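Local coordinates for protein beta-galactosidase (Bacillus circulans, PDB 4MAD) that probably hydrolyses terminal non-reducing beta-D-galactose residues of beta-D-galactosides, as a retaining glycosidase of family 35 built on a TIM barrel with added all-beta domains, at residues Ile87-Glu95 / Leu152-Ile163; Asp527-Trp535 / Ser584-Val592. All coordinates share one frame; numbering follows the deposited sequence.

Overall arrangement
Two ways of packing within a multidomain glycosidase lie about 38 Å apart between centres, without touching. Contact 1 lies in the TIM barrel, where helix 87-97 meets the loop leading into strand 163-167; it rests on apolar contacts of isoleucine, leucine, valine and proline side chains, with no polar bond between the segments. Ile87, Ile91, Leu152, Leu155, Pro162 and Ile163 are buried, Lys92, Glu95 and Gly160 exposed. In contact 2, strands 528-531, of the galactose-binding domain, and 584-588 are joined by backbone hydrogen bonds, and side chains pack on both faces of the sheet; Thr528, Phe529, Ile530, Leu532, Trp535, Val585 and Phe587 are buried. Both lie away from the predicted catalytic glutamates and share no helix or strand.

Contact 1: residues Ile87-Glu95 / Leu152-Ile163; sequences IVRFIKTAE and LRPLLSSNGGPI
Ile91 reaches from helix 87-97 into the turn that follows helix 135-152, and its two branches divide the work of the contact. CG2 lies between two partners, 3.7 Å from Pro162 CG and 3.8 Å from Leu155 CD1. The other branch has CG1 anti to the carbonyl carbon (chi1 -62°) and an extended end, which carries CD1 to Leu152 CD2 and Ile163 CD1, both at 4.1 Å. Leu152 and Ile163 each cross the isoleucine at about a right angle; the Leu152 methyl meets Ile91 CD1 end-on, while the Ile163 methyl presents its flank. Leu155 spreads its own methyls over neighbouring helix positions: CD1 also meets Val88 CG1, while CD2 comes 3.9 Å from Lys92 CG.

Toward solvent the same close approaches continue, but between exposed, charged chains and the turn. Lys92 lends only the aliphatic root of its chain, and Glu95 runs extended across Pro162, with CB 3.9 Å from the proline CG and OE2 3.7 Å from its CD. The carboxylate makes no hydrogen bond to the turn. There, Leu156 O accepts from Asn159 N and Gly161 N, which arrive from opposite faces of its plane, and Gly160 has positive phi (90°), a conformation suited to glycine.

This is packing between successive beta-alpha units of the TIM barrel. Pro162 bonds through its backbone to Val101 of strand 100-104, Ile163 begins the adjacent parallel strand 163-167, and the helix sets Phe90 edge-to-face against Trp48 of helix 48-58 while Ala94 rests on strands 62-66 and 100-104.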
# COMPACT_ATOMS: atom_id res chain seq x y z
N ILE A 87 15.13 -4.32 3.58
CA ILE A 87 15.15 -3.18 4.44
C ILE A 87 16.54 -2.89 4.94
O ILE A 87 16.93 -1.77 5.06
CB ILE A 87 14.12 -3.32 5.54
CG1 ILE A 87 13.95 -2.02 6.27
CG2 ILE A 87 14.45 -4.42 6.45
CD1 ILE A 87 12.98 -2.14 7.33
N VAL A 88 17.32 -3.92 5.14
CA VAL A 88 18.67 -3.66 5.54
C VAL A 88 19.46 -2.80 4.50
O VAL A 88 20.09 -1.85 4.84
CB VAL A 88 19.37 -4.94 5.88
CG1 VAL A 88 20.81 -4.74 6.14
CG2 VAL A 88 18.74 -5.55 7.07
N ARG A 89 19.34 -3.12 3.24
CA ARG A 89 20.00 -2.37 2.20
C ARG A 89 19.48 -0.94 2.19
O ARG A 89 20.23 -0.04 2.05
CB ARG A 89 19.74 -3.04 0.88
CG ARG A 89 20.35 -2.32 -0.32
CD ARG A 89 19.93 -2.93 -1.63
NE ARG A 89 20.27 -2.08 -2.75
CZ ARG A 89 20.09 -2.38 -4.01
NH1 ARG A 89 19.54 -3.52 -4.34
NH2 ARG A 89 20.47 -1.52 -4.94
N PHE A 90 18.19 -0.78 2.36
CA PHE A 90 17.63 0.54 2.28
C PHE A 90 18.21 1.40 3.38
O PHE A 90 18.67 2.47 3.14
CB PHE A 90 16.11 0.47 2.41
CG PHE A 90 15.45 1.81 2.58
CD1 PHE A 90 15.25 2.62 1.54
CD2 PHE A 90 15.02 2.23 3.79
CE1 PHE A 90 14.67 3.82 1.69
CE2 PHE A 90 14.44 3.43 3.94
CZ PHE A 90 14.27 4.20 2.91
N ILE A 91 18.19 0.86 4.59
CA ILE A 91 18.73 1.58 5.71
C ILE A 91 20.25 1.90 5.61
O ILE A 91 20.66 2.97 5.88
CB ILE A 91 18.40 0.88 7.02
CG1 ILE A 91 16.87 0.83 7.19
CG2 ILE A 91 19.10 1.55 8.17
CD1 ILE A 91 16.45 0.21 8.42
N LYS A 92 21.02 0.95 5.16
CA LYS A 92 22.43 1.20 4.87
C LYS A 92 22.60 2.28 3.82
O LYS A 92 23.52 2.99 3.87
CB LYS A 92 23.12 -0.05 4.43
CG LYS A 92 23.43 -0.95 5.54
CD LYS A 92 23.91 -2.27 5.02
CE LYS A 92 24.54 -3.04 6.09
NZ LYS A 92 25.24 -4.15 5.50
N THR A 93 21.68 2.37 2.89
CA THR A 93 21.74 3.41 1.90
C THR A 93 21.56 4.80 2.52
O THR A 93 22.23 5.72 2.16
CB THR A 93 20.81 3.16 0.72
OG1 THR A 93 21.03 1.86 0.21
CG2 THR A 93 21.04 4.18 -0.38
N ALA A 94 20.64 4.89 3.46
CA ALA A 94 20.38 6.13 4.17
C ALA A 94 21.63 6.53 4.94
O ALA A 94 22.10 7.62 4.87
CB ALA A 94 19.22 5.96 5.10
N GLU A 95 22.21 5.56 5.59
CA GLU A 95 23.44 5.82 6.29
C GLU A 95 24.54 6.31 5.35
O GLU A 95 25.18 7.22 5.65
CB GLU A 95 23.92 4.57 6.99
CG GLU A 95 25.15 4.80 7.78
CD GLU A 95 25.62 3.56 8.48
OE1 GLU A 95 25.83 2.58 7.80
OE2 GLU A 95 25.81 3.59 9.69
N LEU A 152 17.44 -5.88 11.97
CA LEU A 152 17.65 -4.51 12.34
C LEU A 152 18.76 -4.27 13.37
O LEU A 152 19.27 -3.20 13.47
CB LEU A 152 16.38 -3.86 12.82
CG LEU A 152 15.17 -3.84 11.91
CD1 LEU A 152 14.03 -3.18 12.60
CD2 LEU A 152 15.51 -3.11 10.66
N ARG A 153 19.09 -5.26 14.16
CA ARG A 153 19.88 -5.03 15.33
C ARG A 153 21.26 -4.38 15.03
O ARG A 153 21.64 -3.45 15.66
CB ARG A 153 20.05 -6.32 16.11
CG ARG A 153 20.46 -6.13 17.50
CD ARG A 153 20.21 -7.39 18.31
NE ARG A 153 18.81 -7.51 18.66
CZ ARG A 153 18.01 -8.56 18.46
NH1 ARG A 153 18.42 -9.67 17.90
NH2 ARG A 153 16.77 -8.46 18.81
N PRO A 154 21.93 -4.83 13.99
CA PRO A 154 23.22 -4.28 13.62
C PRO A 154 23.08 -2.82 13.24
O PRO A 154 24.08 -2.13 13.19
CB PRO A 154 23.57 -5.05 12.39
CG PRO A 154 22.89 -6.22 12.49
CD PRO A 154 21.59 -5.92 13.10
N LEU A 155 21.88 -2.39 12.92
CA LEU A 155 21.64 -1.05 12.41
C LEU A 155 21.23 0.00 13.43
O LEU A 155 21.14 1.16 13.12
CB LEU A 155 20.68 -1.09 11.23
CG LEU A 155 21.09 -1.86 10.00
CD1 LEU A 155 19.92 -2.04 9.14
CD2 LEU A 155 22.25 -1.20 9.29
N LEU A 156 21.04 -0.44 14.64
CA LEU A 156 20.74 0.41 15.75
C LEU A 156 21.89 1.35 16.10
O LEU A 156 23.02 1.01 16.02
CB LEU A 156 20.30 -0.40 16.96
CG LEU A 156 19.12 -1.33 16.78
CD1 LEU A 156 19.05 -2.27 17.92
CD2 LEU A 156 17.82 -0.57 16.63
N SER A 157 21.56 2.55 16.50
CA SER A 157 22.57 3.50 16.84
C SER A 157 23.43 2.97 17.98
O SER A 157 24.60 3.20 18.02
CB SER A 157 21.99 4.83 17.19
OG SER A 157 21.21 4.78 18.33
N SER A 158 22.83 2.19 18.86
CA SER A 158 23.51 1.59 19.99
C SER A 158 24.55 0.56 19.55
O SER A 158 25.32 0.09 20.33
CB SER A 158 22.56 1.04 21.04
OG SER A 158 21.76 0.05 20.55
N ASN A 159 24.50 0.21 18.29
CA ASN A 159 25.43 -0.66 17.68
C ASN A 159 26.22 0.02 16.57
O ASN A 159 26.87 -0.62 15.82
CB ASN A 159 24.74 -1.91 17.17
CG ASN A 159 24.23 -2.74 18.26
OD1 ASN A 159 24.75 -2.72 19.34
ND2 ASN A 159 23.19 -3.43 18.02
N GLY A 160 26.16 1.33 16.51
CA GLY A 160 26.86 2.10 15.53
C GLY A 160 26.15 2.40 14.22
O GLY A 160 26.73 2.99 13.37
N GLY A 161 24.90 1.97 14.11
CA GLY A 161 24.08 2.14 12.93
C GLY A 161 23.29 3.43 12.99
O GLY A 161 23.37 4.11 13.95
N PRO A 162 22.50 3.71 11.97
CA PRO A 162 21.81 4.98 11.83
C PRO A 162 20.44 5.09 12.47
O PRO A 162 19.87 6.13 12.45
CB PRO A 162 21.64 5.08 10.33
CG PRO A 162 21.51 3.76 9.89
CD PRO A 162 22.32 2.90 10.78
N ILE A 163 19.95 4.01 13.00
CA ILE A 163 18.62 4.03 13.55
C ILE A 163 18.59 4.57 14.96
O ILE A 163 18.94 3.90 15.89
CB ILE A 163 18.02 2.61 13.66
CG1 ILE A 163 17.90 1.92 12.33
CG2 ILE A 163 16.72 2.67 14.30
CD1 ILE A 163 17.42 0.56 12.41

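Contact 2: residues Asp527-Trp535 / Ser584-Val592; sequences DTFIDLSEW and SVTFVDTPV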
# COMPACT_ATOMS: atom_id res chain seq x y z
N ASP A 527 12.83 5.44 -17.79
CA ASP A 527 11.55 5.48 -17.12
C ASP A 527 10.49 5.86 -18.12
O ASP A 527 10.74 6.54 -19.02
CB ASP A 527 11.51 6.49 -15.99
CG ASP A 527 12.28 6.08 -14.77
OD1 ASP A 527 12.74 4.96 -14.67
OD2 ASP A 527 12.42 6.93 -13.92
N THR A 528 9.31 5.34 -17.94
CA THR A 528 8.23 5.58 -18.86
C THR A 528 6.88 5.34 -18.20
O THR A 528 6.83 4.87 -17.12
CB THR A 528 8.36 4.76 -20.16
OG1 THR A 528 7.42 5.18 -21.11
CG2 THR A 528 8.15 3.32 -19.89
N PHE A 529 5.82 5.68 -18.91
CA PHE A 529 4.48 5.55 -18.39
C PHE A 529 3.55 4.96 -19.43
O PHE A 529 3.59 5.34 -20.54
CB PHE A 529 3.96 6.88 -17.92
CG PHE A 529 4.90 7.63 -17.02
CD1 PHE A 529 4.76 7.60 -15.65
CD2 PHE A 529 5.94 8.38 -17.53
CE1 PHE A 529 5.59 8.26 -14.85
CE2 PHE A 529 6.76 9.05 -16.69
CZ PHE A 529 6.59 8.96 -15.35
N ILE A 530 2.71 4.03 -19.01
CA ILE A 530 1.73 3.45 -19.88
C ILE A 530 0.37 4.14 -19.78
O ILE A 530 -0.20 4.18 -18.76
CB ILE A 530 1.51 1.94 -19.56
CG1 ILE A 530 2.81 1.18 -19.60
CG2 ILE A 530 0.60 1.36 -20.53
CD1 ILE A 530 2.66 -0.30 -19.35
N ASP A 531 -0.12 4.66 -20.88
CA ASP A 531 -1.36 5.38 -20.93
C ASP A 531 -2.51 4.42 -21.16
O ASP A 531 -2.57 3.84 -22.18
CB ASP A 531 -1.36 6.35 -22.08
CG ASP A 531 -2.72 6.93 -22.36
OD1 ASP A 531 -3.58 6.94 -21.52
OD2 ASP A 531 -2.91 7.37 -23.48
N LEU A 532 -3.34 4.26 -20.16
CA LEU A 532 -4.37 3.26 -20.15
C LEU A 532 -5.76 3.85 -20.21
O LEU A 532 -6.71 3.19 -19.91
CB LEU A 532 -4.26 2.42 -18.91
CG LEU A 532 -3.03 1.53 -18.92
CD1 LEU A 532 -2.33 1.40 -17.65
CD2 LEU A 532 -3.26 0.24 -19.60
N SER A 533 -5.80 5.11 -20.64
CA SER A 533 -7.03 5.90 -20.70
C SER A 533 -8.06 5.29 -21.63
O SER A 533 -9.23 5.50 -21.46
CB SER A 533 -6.76 7.36 -21.11
OG SER A 533 -6.22 7.45 -22.37
N GLU A 534 -7.59 4.61 -22.66
CA GLU A 534 -8.49 3.92 -23.57
C GLU A 534 -9.20 2.71 -22.96
O GLU A 534 -10.25 2.37 -23.37
CB GLU A 534 -7.86 3.56 -24.91
CG GLU A 534 -8.88 3.11 -25.94
CD GLU A 534 -8.33 2.62 -27.28
OE1 GLU A 534 -7.15 2.33 -27.41
OE2 GLU A 534 -9.12 2.53 -28.20
N TRP A 535 -8.53 2.05 -22.04
CA TRP A 535 -8.96 0.81 -21.44
C TRP A 535 -9.92 1.05 -20.29
O TRP A 535 -10.26 2.16 -20.03
CB TRP A 535 -7.74 -0.02 -21.05
CG TRP A 535 -6.96 -0.46 -22.26
CD1 TRP A 535 -6.11 0.27 -23.01
CD2 TRP A 535 -6.97 -1.76 -22.84
NE1 TRP A 535 -5.66 -0.46 -24.03
CE2 TRP A 535 -6.14 -1.73 -23.94
CE3 TRP A 535 -7.64 -2.94 -22.54
CZ2 TRP A 535 -5.93 -2.82 -24.74
CZ3 TRP A 535 -7.42 -4.02 -23.34
CH2 TRP A 535 -6.60 -3.96 -24.43
N SER A 584 -4.29 -1.92 -28.61
CA SER A 584 -2.99 -1.41 -28.25
C SER A 584 -2.96 -0.55 -27.02
O SER A 584 -3.94 -0.13 -26.54
CB SER A 584 -2.45 -0.57 -29.40
OG SER A 584 -3.15 0.61 -29.48
N VAL A 585 -1.72 -0.21 -26.48
CA VAL A 585 -1.46 0.85 -25.57
C VAL A 585 -0.24 1.69 -26.06
O VAL A 585 0.51 1.24 -26.83
CB VAL A 585 -1.17 0.32 -24.15
CG1 VAL A 585 -2.39 -0.37 -23.58
CG2 VAL A 585 0.03 -0.62 -24.17
N THR A 586 -0.12 2.74 -25.38
CA THR A 586 0.95 3.63 -25.76
C THR A 586 1.81 4.03 -24.58
O THR A 586 1.30 4.20 -23.53
CB THR A 586 0.45 4.93 -26.33
OG1 THR A 586 -0.70 4.69 -27.08
CG2 THR A 586 1.46 5.47 -27.25
N PHE A 587 3.10 4.13 -24.77
CA PHE A 587 3.97 4.45 -23.69
C PHE A 587 4.31 5.95 -23.85
O PHE A 587 4.68 6.35 -24.89
CB PHE A 587 5.22 3.59 -23.72
CG PHE A 587 5.00 2.18 -23.28
CD1 PHE A 587 5.48 1.71 -22.11
CD2 PHE A 587 4.28 1.36 -24.07
CE1 PHE A 587 5.23 0.44 -21.73
CE2 PHE A 587 4.03 0.09 -23.68
CZ PHE A 587 4.52 -0.37 -22.52
N VAL A 588 4.17 6.73 -22.81
CA VAL A 588 4.38 8.16 -22.85
C VAL A 588 5.42 8.62 -21.81
O VAL A 588 5.82 7.84 -21.00
CB VAL A 588 3.06 8.90 -22.65
CG1 VAL A 588 2.11 8.47 -23.66
CG2 VAL A 588 2.51 8.61 -21.33
N ASP A 589 5.87 9.87 -21.89
CA ASP A 589 6.94 10.36 -21.06
C ASP A 589 6.54 11.23 -19.88
O ASP A 589 7.34 11.71 -19.17
CB ASP A 589 8.03 11.02 -21.89
CG ASP A 589 7.71 12.39 -22.28
OD1 ASP A 589 6.58 12.79 -22.21
OD2 ASP A 589 8.62 13.09 -22.68
N THR A 590 5.25 11.37 -19.70
CA THR A 590 4.76 12.04 -18.54
C THR A 590 3.48 11.43 -18.06
O THR A 590 2.73 11.01 -18.85
CB THR A 590 4.56 13.49 -18.82
OG1 THR A 590 4.43 14.20 -17.59
CG2 THR A 590 3.37 13.66 -19.60
N PRO A 591 3.26 11.45 -16.77
CA PRO A 591 2.08 10.79 -16.24
C PRO A 591 0.81 11.62 -16.32
O PRO A 591 0.86 12.80 -16.44
CB PRO A 591 2.43 10.59 -14.79
CG PRO A 591 3.27 11.74 -14.46
CD PRO A 591 3.96 12.16 -15.72
N VAL A 592 -0.31 10.93 -16.17
CA VAL A 592 -1.61 11.55 -15.97
C VAL A 592 -2.13 11.06 -14.62
O VAL A 592 -2.58 9.98 -14.51
CB VAL A 592 -2.58 11.22 -17.04
CG1 VAL A 592 -3.89 11.81 -16.75
CG2 VAL A 592 -2.08 11.75 -18.33
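Ile530 and Phe587 lie side by side and point the same way from neighbouring strands, the isoleucine CG1 coming 3.3 Å from ring atom CE1. Thr528 CG2 meets the edge of the same phenylalanine ring. The other side of the sheet carries Phe529, whose ring has Pro591 over one face: CD of the proline stands 4.3 Å from the ring centroid and 14° off its normal, a CH-pi contact. With CG anti to the carbonyl carbon (chi1 -49°), that ring also brings its edge to Val588 O.

Strands 528-531 and 584-588 are neighbours, flanked by strands 558-561 and 357-366, in an antiparallel sheet to which the galactose-binding domain, with strand 528-531, contributes. Phe529 and Val588 form a hydrogen-bonded pair: Val588 N donates to Phe529 O at 2.7 Å, and the return bond from Phe529 N to Val588 O is more bent. Thr528 OG1 lies near Val588 O but also bonds Arg354 O.

At the end of the strand, Asp531 OD1 accepts from Ser533 N in an Asx turn, and a type I turn from Leu532 brings Trp535 back toward Ser584. NE1 donates to Ser584 O at 3.1 Å, the oxygen lying in the indole plane while the donor stands above the carbonyl plane; Val585 CG1 approaches obliquely. A leucine replacing Trp535 would probably leave Ser584 O without this donor and Val585 without its aromatic neighbour. His516 and His582 pack edge-to-face with the indole.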